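Local coordinates for protein putative TetR-family transcriptional regulator (Syntrophomonas wolfei subsp. wolfei, PDB 3LWJ) that probably binds DNA through a helix-turn-helix motif, as a putative transcriptional regulator of the TetR family, at residues Tyr86-Met97 with Ile183-Ala194. Residues are numbered along the deposited sequence; the frame is centred on the assembly and turned at random.
With EDO (1,2-ethanediol), chain B.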
ATOM      1  N   TYR A  86      -3.265 -17.659 -18.722  1.00 24.95           N
ATOM      2  CA  TYR A  86      -2.950 -16.260 -18.999  1.00 25.50           C
ATOM      3  C   TYR A  86      -4.200 -15.395 -19.048  1.00 25.95           C
ATOM      4  O   TYR A  86      -4.213 -14.277 -18.522  1.00 24.49           O
ATOM      5  CB  TYR A  86      -2.182 -16.073 -20.329  1.00 26.71           C
ATOM      6  CG  TYR A  86      -1.978 -14.600 -20.649  1.00 34.82           C
ATOM      7  CD1 TYR A  86      -1.036 -13.845 -19.951  1.00 40.19           C
ATOM      8  CD2 TYR A  86      -2.780 -13.944 -21.569  1.00 44.52           C
ATOM      9  CE1 TYR A  86      -0.865 -12.495 -20.201  1.00 42.39           C
ATOM     10  CE2 TYR A  86      -2.614 -12.586 -21.823  1.00 51.23           C
ATOM     11  CZ  TYR A  86      -1.648 -11.877 -21.137  1.00 49.69           C
ATOM     12  OH  TYR A  86      -1.483 -10.539 -21.379  1.00 59.88           O
ATOM     13  N   GLU A  87      -5.241 -15.890 -19.715  1.00 27.01           N
ATOM     14  CA  GLU A  87      -6.513 -15.181 -19.716  1.00 23.33           C
ATOM     15  C   GLU A  87      -6.989 -14.996 -18.298  1.00 23.33           C
ATOM     16  O   GLU A  87      -7.434 -13.897 -17.922  1.00 24.13           O
ATOM     17  CB  GLU A  87      -7.570 -15.927 -20.521  1.00 26.60           C
ATOM     18  CG  GLU A  87      -8.793 -15.089 -20.809  1.00 22.01           C
ATOM     19  CD  GLU A  87      -8.596 -14.094 -21.945  1.00 32.05           C
ATOM     20  OE1 GLU A  87      -7.794 -14.337 -22.862  1.00 27.50           O
ATOM     21  OE2 GLU A  87      -9.271 -13.063 -21.931  1.00 28.63           O
ATOM     22  N   ARG A  88      -6.887 -16.057 -17.499  1.00 21.96           N
ATOM     23  CA  ARG A  88      -7.228 -15.980 -16.076  1.00 22.03           C
ATOM     24  C   ARG A  88      -6.396 -14.922 -15.310  1.00 23.90           C
ATOM     25  O   ARG A  88      -6.922 -14.175 -14.472  1.00 20.32           O
ATOM     26  CB  ARG A  88      -6.998 -17.332 -15.406  1.00 26.13           C
ATOM     27  CG  ARG A  88      -7.923 -18.479 -15.814  1.00 23.01           C
ATOM     28  CD  ARG A  88      -7.570 -19.706 -15.009  1.00 22.12           C
ATOM     29  NE  ARG A  88      -8.492 -20.823 -15.231  1.00 20.84           N
ATOM     30  CZ  ARG A  88      -8.549 -21.902 -14.462  1.00 23.62           C
ATOM     31  NH1 ARG A  88      -7.746 -22.036 -13.411  1.00 29.09           N
ATOM     32  NH2 ARG A  88      -9.410 -22.859 -14.749  1.00 18.52           N
ATOM     33  N   PHE A  89      -5.095 -14.883 -15.600  1.00 23.51           N
ATOM     34  CA  PHE A  89      -4.154 -14.008 -14.905  1.00 22.82           C
ATOM     35  C   PHE A  89      -4.585 -12.559 -15.010  1.00 21.87           C
ATOM     36  O   PHE A  89      -4.631 -11.842 -14.012  1.00 24.60           O
ATOM     37  CB  PHE A  89      -2.747 -14.190 -15.497  1.00 26.84           C
ATOM     38  CG  PHE A  89      -1.666 -13.495 -14.737  1.00 21.14           C
ATOM     39  CD1 PHE A  89      -1.338 -13.898 -13.456  1.00 21.42           C
ATOM     40  CD2 PHE A  89      -0.977 -12.428 -15.305  1.00 28.98           C
ATOM     41  CE1 PHE A  89      -0.361 -13.257 -12.747  1.00 25.39           C
ATOM     42  CE2 PHE A  89       0.028 -11.790 -14.593  1.00 22.53           C
ATOM     43  CZ  PHE A  89       0.331 -12.207 -13.311  1.00 26.61           C
ATOM     44  N   ILE A  90      -4.927 -12.147 -16.215  1.00 20.97           N
ATOM     45  CA  ILE A  90      -5.394 -10.795 -16.441  1.00 23.63           C
ATOM     46  C   ILE A  90      -6.783 -10.575 -15.911  1.00 20.91           C
ATOM     47  O   ILE A  90      -7.006  -9.645 -15.122  1.00 19.65           O
ATOM     48  CB  ILE A  90      -5.410 -10.417 -17.913  1.00 19.18           C
ATOM     49  CG1 ILE A  90      -4.022 -10.622 -18.514  1.00 32.95           C
ATOM     50  CG2 ILE A  90      -5.838  -9.006 -18.042  1.00 29.83           C
ATOM     51  CD1 ILE A  90      -2.873  -9.977 -17.709  1.00 28.59           C
ATOM     52  N   GLU A  91      -7.738 -11.379 -16.377  1.00 21.90           N
ATOM     53  CA  GLU A  91      -9.136 -11.079 -16.094  1.00 25.15           C
ATOM     54  C   GLU A  91      -9.470 -11.192 -14.633  1.00 22.95           C
ATOM     55  O   GLU A  91     -10.392 -10.502 -14.179  1.00 27.27           O
ATOM     56  CB  GLU A  91     -10.107 -11.993 -16.850  1.00 26.81           C
ATOM     57  CG  GLU A  91     -10.532 -11.511 -18.173  1.00 33.41           C
ATOM     58  CD  GLU A  91     -10.982 -10.067 -18.211  1.00 26.64           C
ATOM     59  OE1 GLU A  91     -11.950  -9.665 -17.515  1.00 29.18           O
ATOM     60  OE2 GLU A  91     -10.350  -9.345 -18.998  1.00 31.04           O
ATOM     61  N   THR A  92      -8.781 -12.072 -13.895  1.00 22.59           N
ATOM     62  CA  THR A  92      -9.065 -12.159 -12.462  1.00 24.49           C
ATOM     63  C   THR A  92      -8.753 -10.816 -11.743  1.00 25.87           C
ATOM     64  O   THR A  92      -9.375 -10.498 -10.749  1.00 22.43           O
ATOM     65  CB  THR A  92      -8.364 -13.318 -11.742  1.00 24.37           C
ATOM     66  OG1 THR A  92      -6.952 -13.358 -12.063  1.00 27.99           O
ATOM     67  CG2 THR A  92      -9.032 -14.663 -12.121  1.00 17.72           C
ATOM     68  N   LYS A  93      -7.820 -10.043 -12.284  1.00 24.72           N
ATOM     69  CA  LYS A  93      -7.466  -8.761 -11.653  1.00 24.01           C
ATOM     70  C   LYS A  93      -8.616  -7.784 -11.893  1.00 22.53           C
ATOM     71  O   LYS A  93      -9.087  -7.142 -10.972  1.00 24.46           O
ATOM     72  CB  LYS A  93      -6.139  -8.246 -12.192  1.00 20.02           C
ATOM     73  CG  LYS A  93      -4.981  -9.221 -12.103  1.00 20.67           C
ATOM     74  CD  LYS A  93      -4.781  -9.792 -10.724  1.00 23.35           C
ATOM     75  CE  LYS A  93      -3.798 -10.929 -10.780  1.00 22.20           C
ATOM     76  NZ  LYS A  93      -4.380 -12.205 -11.314  1.00 22.94           N
ATOM     77  N   ARG A  94      -9.151  -7.756 -13.110  1.00 23.65           N
ATOM     78  CA  ARG A  94     -10.354  -6.971 -13.343  1.00 23.60           C
ATOM     79  C   ARG A  94     -11.519  -7.395 -12.429  1.00 24.97           C
ATOM     80  O   ARG A  94     -12.141  -6.544 -11.778  1.00 24.25           O
ATOM     81  CB  ARG A  94     -10.765  -6.990 -14.807  1.00 24.15           C
ATOM     82  CG  ARG A  94     -12.137  -6.442 -15.016  1.00 21.65           C
ATOM     83  CD  ARG A  94     -12.391  -5.849 -16.409  1.00 23.76           C
ATOM     84  NE  ARG A  94     -11.736  -6.539 -17.513  1.00 31.68           N
ATOM     85  CZ  ARG A  94     -11.177  -5.923 -18.549  1.00 29.11           C
ATOM     86  NH1 ARG A  94     -11.181  -4.593 -18.605  1.00 32.24           N
ATOM     87  NH2 ARG A  94     -10.616  -6.634 -19.538  1.00 29.23           N
ATOM     88  N   LEU A  95     -11.811  -8.695 -12.369  1.00 25.51           N
ATOM     89  CA  LEU A  95     -12.818  -9.187 -11.424  1.00 24.67           C
ATOM     90  C   LEU A  95     -12.597  -8.685 -10.029  1.00 24.67           C
ATOM     91  O   LEU A  95     -13.554  -8.256  -9.388  1.00 22.47           O
ATOM     92  CB  LEU A  95     -12.859 -10.722 -11.320  1.00 27.79           C
ATOM     93  CG  LEU A  95     -13.679 -11.454 -12.337  1.00 30.98           C
ATOM     94  CD1 LEU A  95     -13.606 -12.953 -12.051  1.00 23.81           C
ATOM     95  CD2 LEU A  95     -15.122 -10.922 -12.361  1.00 32.22           C
ATOM     96  N   THR A  96     -11.359  -8.782  -9.526  1.00 24.12           N
ATOM     97  CA  THR A  96     -11.096  -8.379  -8.159  1.00 23.45           C
ATOM     98  C   THR A  96     -11.396  -6.904  -8.019  1.00 20.66           C
ATOM     99  O   THR A  96     -12.032  -6.489  -7.055  1.00 18.29           O
ATOM    100  CB  THR A  96      -9.631  -8.627  -7.730  1.00 26.00           C
ATOM    101  OG1 THR A  96      -9.325 -10.015  -7.847  1.00 25.86           O
ATOM    102  CG2 THR A  96      -9.416  -8.150  -6.312  1.00 22.89           C
HETATM  103  N   MSE A  97     -10.935  -6.118  -8.985  1.00 22.32           N
HETATM  104  CA  MSE A  97     -11.099  -4.652  -8.916  1.00 24.64           C
HETATM  105  C   MSE A  97     -12.622  -4.336  -8.931  1.00 24.65           C
HETATM  106  O   MSE A  97     -13.090  -3.391  -8.261  1.00 22.76           O
HETATM  107  CB  MSE A  97     -10.355  -3.898 -10.062  1.00 21.23           C
HETATM  108  CG  MSE A  97      -8.733  -3.638  -9.973  1.00 20.31           C
HETATM  109 SE   MSE A  97      -8.058  -3.921  -8.165  0.75 39.51          SE
HETATM  110  CE  MSE A  97      -7.976  -2.077  -7.544  1.00 31.16           C
ATOM    111  N   ILE A 183      -8.596   0.475 -12.992  1.00 25.28           N
ATOM    112  CA  ILE A 183      -8.712  -0.836 -13.599  1.00 26.33           C
ATOM    113  C   ILE A 183      -7.623  -0.962 -14.683  1.00 26.62           C
ATOM    114  O   ILE A 183      -6.845  -1.942 -14.668  1.00 24.56           O
ATOM    115  CB  ILE A 183     -10.138  -1.085 -14.144  1.00 26.94           C
ATOM    116  CG1 ILE A 183     -11.126  -1.169 -12.970  1.00 30.81           C
ATOM    117  CG2 ILE A 183     -10.185  -2.356 -14.991  1.00 22.02           C
ATOM    118  CD1 ILE A 183     -12.639  -1.139 -13.406  1.00 26.80           C
ATOM    119  N   GLU A 184      -7.503   0.059 -15.548  1.00 23.28           N
ATOM    120  CA  GLU A 184      -6.502   0.032 -16.652  1.00 24.35           C
ATOM    121  C   GLU A 184      -5.076  -0.122 -16.123  1.00 25.91           C
ATOM    122  O   GLU A 184      -4.305  -0.917 -16.642  1.00 24.83           O
ATOM    123  CB  GLU A 184      -6.598   1.282 -17.550  1.00 27.99           C
ATOM    124  CG  GLU A 184      -5.456   1.421 -18.572  1.00 34.13           C
HETATM  125  N   MSE A 185      -4.739   0.635 -15.081  1.00 25.25           N
HETATM  126  CA  MSE A 185      -3.397   0.565 -14.500  1.00 24.75           C
HETATM  127  C   MSE A 185      -3.086  -0.845 -14.056  1.00 24.92           C
HETATM  128  O   MSE A 185      -2.003  -1.373 -14.321  1.00 29.11           O
HETATM  129  CB  MSE A 185      -3.316   1.492 -13.282  1.00 22.29           C
HETATM  130  CG  MSE A 185      -1.988   1.426 -12.497  1.00 24.23           C
HETATM  131 SE   MSE A 185      -2.097   2.555 -10.952  0.75 36.55          SE
HETATM  132  CE  MSE A 185      -2.137   4.217 -11.911  1.00 30.20           C
ATOM    133  N   VAL A 186      -4.020  -1.423 -13.305  1.00 23.09           N
ATOM    134  CA  VAL A 186      -3.809  -2.709 -12.734  1.00 22.46           C
ATOM    135  C   VAL A 186      -3.650  -3.751 -13.842  1.00 22.46           C
ATOM    136  O   VAL A 186      -2.755  -4.577 -13.785  1.00 23.35           O
ATOM    137  CB  VAL A 186      -4.916  -3.054 -11.743  1.00 24.68           C
ATOM    138  CG1 VAL A 186      -4.859  -4.483 -11.387  1.00 13.88           C
ATOM    139  CG2 VAL A 186      -4.838  -2.166 -10.435  1.00 17.50           C
ATOM    140  N   LEU A 187      -4.481  -3.702 -14.866  1.00 23.73           N
ATOM    141  CA  LEU A 187      -4.385  -4.681 -15.971  1.00 24.51           C
ATOM    142  C   LEU A 187      -3.121  -4.494 -16.778  1.00 21.93           C
ATOM    143  O   LEU A 187      -2.492  -5.450 -17.197  1.00 22.73           O
ATOM    144  CB  LEU A 187      -5.589  -4.569 -16.916  1.00 23.98           C
ATOM    145  CG  LEU A 187      -6.961  -4.754 -16.279  1.00 24.63           C
ATOM    146  CD1 LEU A 187      -8.080  -4.522 -17.360  1.00 18.91           C
ATOM    147  CD2 LEU A 187      -7.053  -6.081 -15.590  1.00 30.60           C
ATOM    148  N   SER A 188      -2.742  -3.250 -16.987  1.00 22.50           N
ATOM    149  CA  SER A 188      -1.521  -2.973 -17.736  1.00 23.05           C
ATOM    150  C   SER A 188      -0.331  -3.522 -17.004  1.00 21.80           C
ATOM    151  O   SER A 188       0.500  -4.163 -17.610  1.00 20.76           O
ATOM    152  CB  SER A 188      -1.318  -1.476 -17.951  1.00 19.45           C
ATOM    153  OG  SER A 188      -0.138  -1.260 -18.727  1.00 20.20           O
ATOM    154  N   PHE A 189      -0.235  -3.270 -15.685  1.00 20.15           N
ATOM    155  CA  PHE A 189       0.886  -3.820 -14.936  1.00 19.19           C
ATOM    156  C   PHE A 189       0.981  -5.364 -15.018  1.00 19.08           C
ATOM    157  O   PHE A 189       2.101  -5.953 -15.171  1.00 21.41           O
ATOM    158  CB  PHE A 189       0.807  -3.411 -13.454  1.00 18.63           C
ATOM    159  CG  PHE A 189       1.578  -4.336 -12.559  1.00 25.71           C
ATOM    160  CD1 PHE A 189       2.956  -4.286 -12.545  1.00 28.19           C
ATOM    161  CD2 PHE A 189       0.942  -5.309 -11.802  1.00 21.53           C
ATOM    162  CE1 PHE A 189       3.681  -5.166 -11.766  1.00 22.73           C
ATOM    163  CE2 PHE A 189       1.670  -6.164 -10.975  1.00 29.63           C
ATOM    164  CZ  PHE A 189       3.025  -6.104 -10.965  1.00 22.74           C
ATOM    165  N   HIS A 190      -0.153  -6.048 -14.860  1.00 19.52           N
ATOM    166  CA  HIS A 190      -0.143  -7.533 -14.902  1.00 24.13           C
ATOM    167  C   HIS A 190       0.236  -8.073 -16.278  1.00 24.08           C
ATOM    168  O   HIS A 190       0.945  -9.090 -16.384  1.00 26.58           O
ATOM    169  CB  HIS A 190      -1.461  -8.120 -14.417  1.00 20.61           C
ATOM    170  CG  HIS A 190      -1.656  -7.967 -12.947  1.00 25.54           C
ATOM    171  ND1 HIS A 190      -2.279  -6.869 -12.394  1.00 21.40           N
ATOM    172  CD2 HIS A 190      -1.276  -8.743 -11.912  1.00 22.86           C
ATOM    173  CE1 HIS A 190      -2.293  -6.990 -11.081  1.00 28.17           C
ATOM    174  NE2 HIS A 190      -1.689  -8.116 -10.761  1.00 22.50           N
ATOM    175  N   LYS A 191      -0.145  -7.340 -17.332  1.00 30.37           N
ATOM    176  CA  LYS A 191       0.283  -7.671 -18.689  1.00 28.21           C
ATOM    177  C   LYS A 191       1.799  -7.597 -18.815  1.00 26.25           C
ATOM    178  O   LYS A 191       2.444  -8.542 -19.280  1.00 24.89           O
ATOM    179  CB  LYS A 191      -0.383  -6.782 -19.738  1.00 30.89           C
ATOM    180  CG  LYS A 191       0.206  -6.962 -21.188  1.00 40.90           C
ATOM    181  CD  LYS A 191       0.044  -5.695 -22.088  1.00 53.15           C
ATOM    182  CE  LYS A 191       0.812  -4.438 -21.571  1.00 55.55           C
ATOM    183  NZ  LYS A 191       2.304  -4.557 -21.524  1.00 46.25           N
ATOM    184  N   THR A 192       2.360  -6.475 -18.403  1.00 23.56           N
ATOM    185  CA  THR A 192       3.816  -6.316 -18.439  1.00 25.08           C
ATOM    186  C   THR A 192       4.541  -7.334 -17.560  1.00 22.23           C
ATOM    187  O   THR A 192       5.604  -7.849 -17.935  1.00 23.43           O
ATOM    188  CB  THR A 192       4.231  -4.928 -18.010  1.00 24.27           C
ATOM    189  OG1 THR A 192       3.639  -3.965 -18.892  1.00 25.61           O
ATOM    190  CG2 THR A 192       5.725  -4.765 -18.066  1.00 21.67           C
ATOM    191  N   LEU A 193       3.997  -7.607 -16.383  1.00 21.67           N
ATOM    192  CA  LEU A 193       4.583  -8.623 -15.487  1.00 19.00           C
ATOM    193  C   LEU A 193       4.661  -9.999 -16.154  1.00 22.64           C
ATOM    194  O   LEU A 193       5.672 -10.737 -16.021  1.00 23.21           O
ATOM    195  CB  LEU A 193       3.784  -8.711 -14.159  1.00 16.71           C
ATOM    196  CG  LEU A 193       4.035  -9.858 -13.177  1.00 22.73           C
ATOM    197  CD1 LEU A 193       5.492  -9.840 -12.799  1.00 23.01           C
ATOM    198  CD2 LEU A 193       3.077  -9.796 -11.893  1.00 15.98           C
ATOM    199  N   ALA A 194       3.583 -10.334 -16.854  1.00 22.86           N
ATOM    200  CA  ALA A 194       3.446 -11.568 -17.624  1.00 24.96           C
ATOM    201  C   ALA A 194       4.463 -11.689 -18.764  1.00 26.38           C
ATOM    202  O   ALA A 194       5.175 -12.697 -18.879  1.00 27.62           O
ATOM    203  CB  ALA A 194       2.024 -11.653 -18.185  1.00 21.65           C
TER
HETATM  204  C1  EDO B 202      -4.128 -15.305  -8.192  1.00 51.58           C
HETATM  205  O1  EDO B 202      -5.530 -15.500  -8.515  1.00 49.10           O
HETATM  206  C2  EDO B 202      -3.284 -14.321  -9.009  1.00 47.90           C
HETATM  207  O2  EDO B 202      -3.117 -14.658 -10.399  1.00 48.90           O
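Lys93 lies across the ring of His190 where helices 85-102 and 179-195 pack nearly antiparallel, their segment axes 9.3 Å apart at 158°. Its CB touches Val186 CG1 and Leu187 CD2. CG stands over the centre of the imidazole, 3.5 Å from the centroid, a CH-pi contact. CD and CE continue over the same face, and CE comes within 3.5 Å of His190 NE2. Bends at chi2 and chi4 turn the chain back along its own helix. There NZ donates to Phe89 O at 2.7 Å, on a lone pair, and to Thr92 OG1. A weak bond joins NZ to an ethanediol, probably from the crystallisation liquor. Phe189 covers the opposite face of the imidazole. His190 ND1 donates to Val186 O, which helps fix the ring's rotation. The ring's edge is turned to the face of Phe89 in an offset edge-to-face pair, planes at 75°. Leu187 CD1 lies over one face of the Arg94 guanidinium, which grips Glu91 side-on. The pair belongs to the helical C-terminal domain, which in TetR-family proteins usually binds ligand and dimerises; Leu193 and Ala194 hydrogen-bond the second subunit through their backbones. No hydrogen bond crosses between the segments, so apolar and ring contacts join them. Buried His190 NE2 has no partner and Lys93 NZ is 4.9 Å away, probably favouring a neutral imidazole.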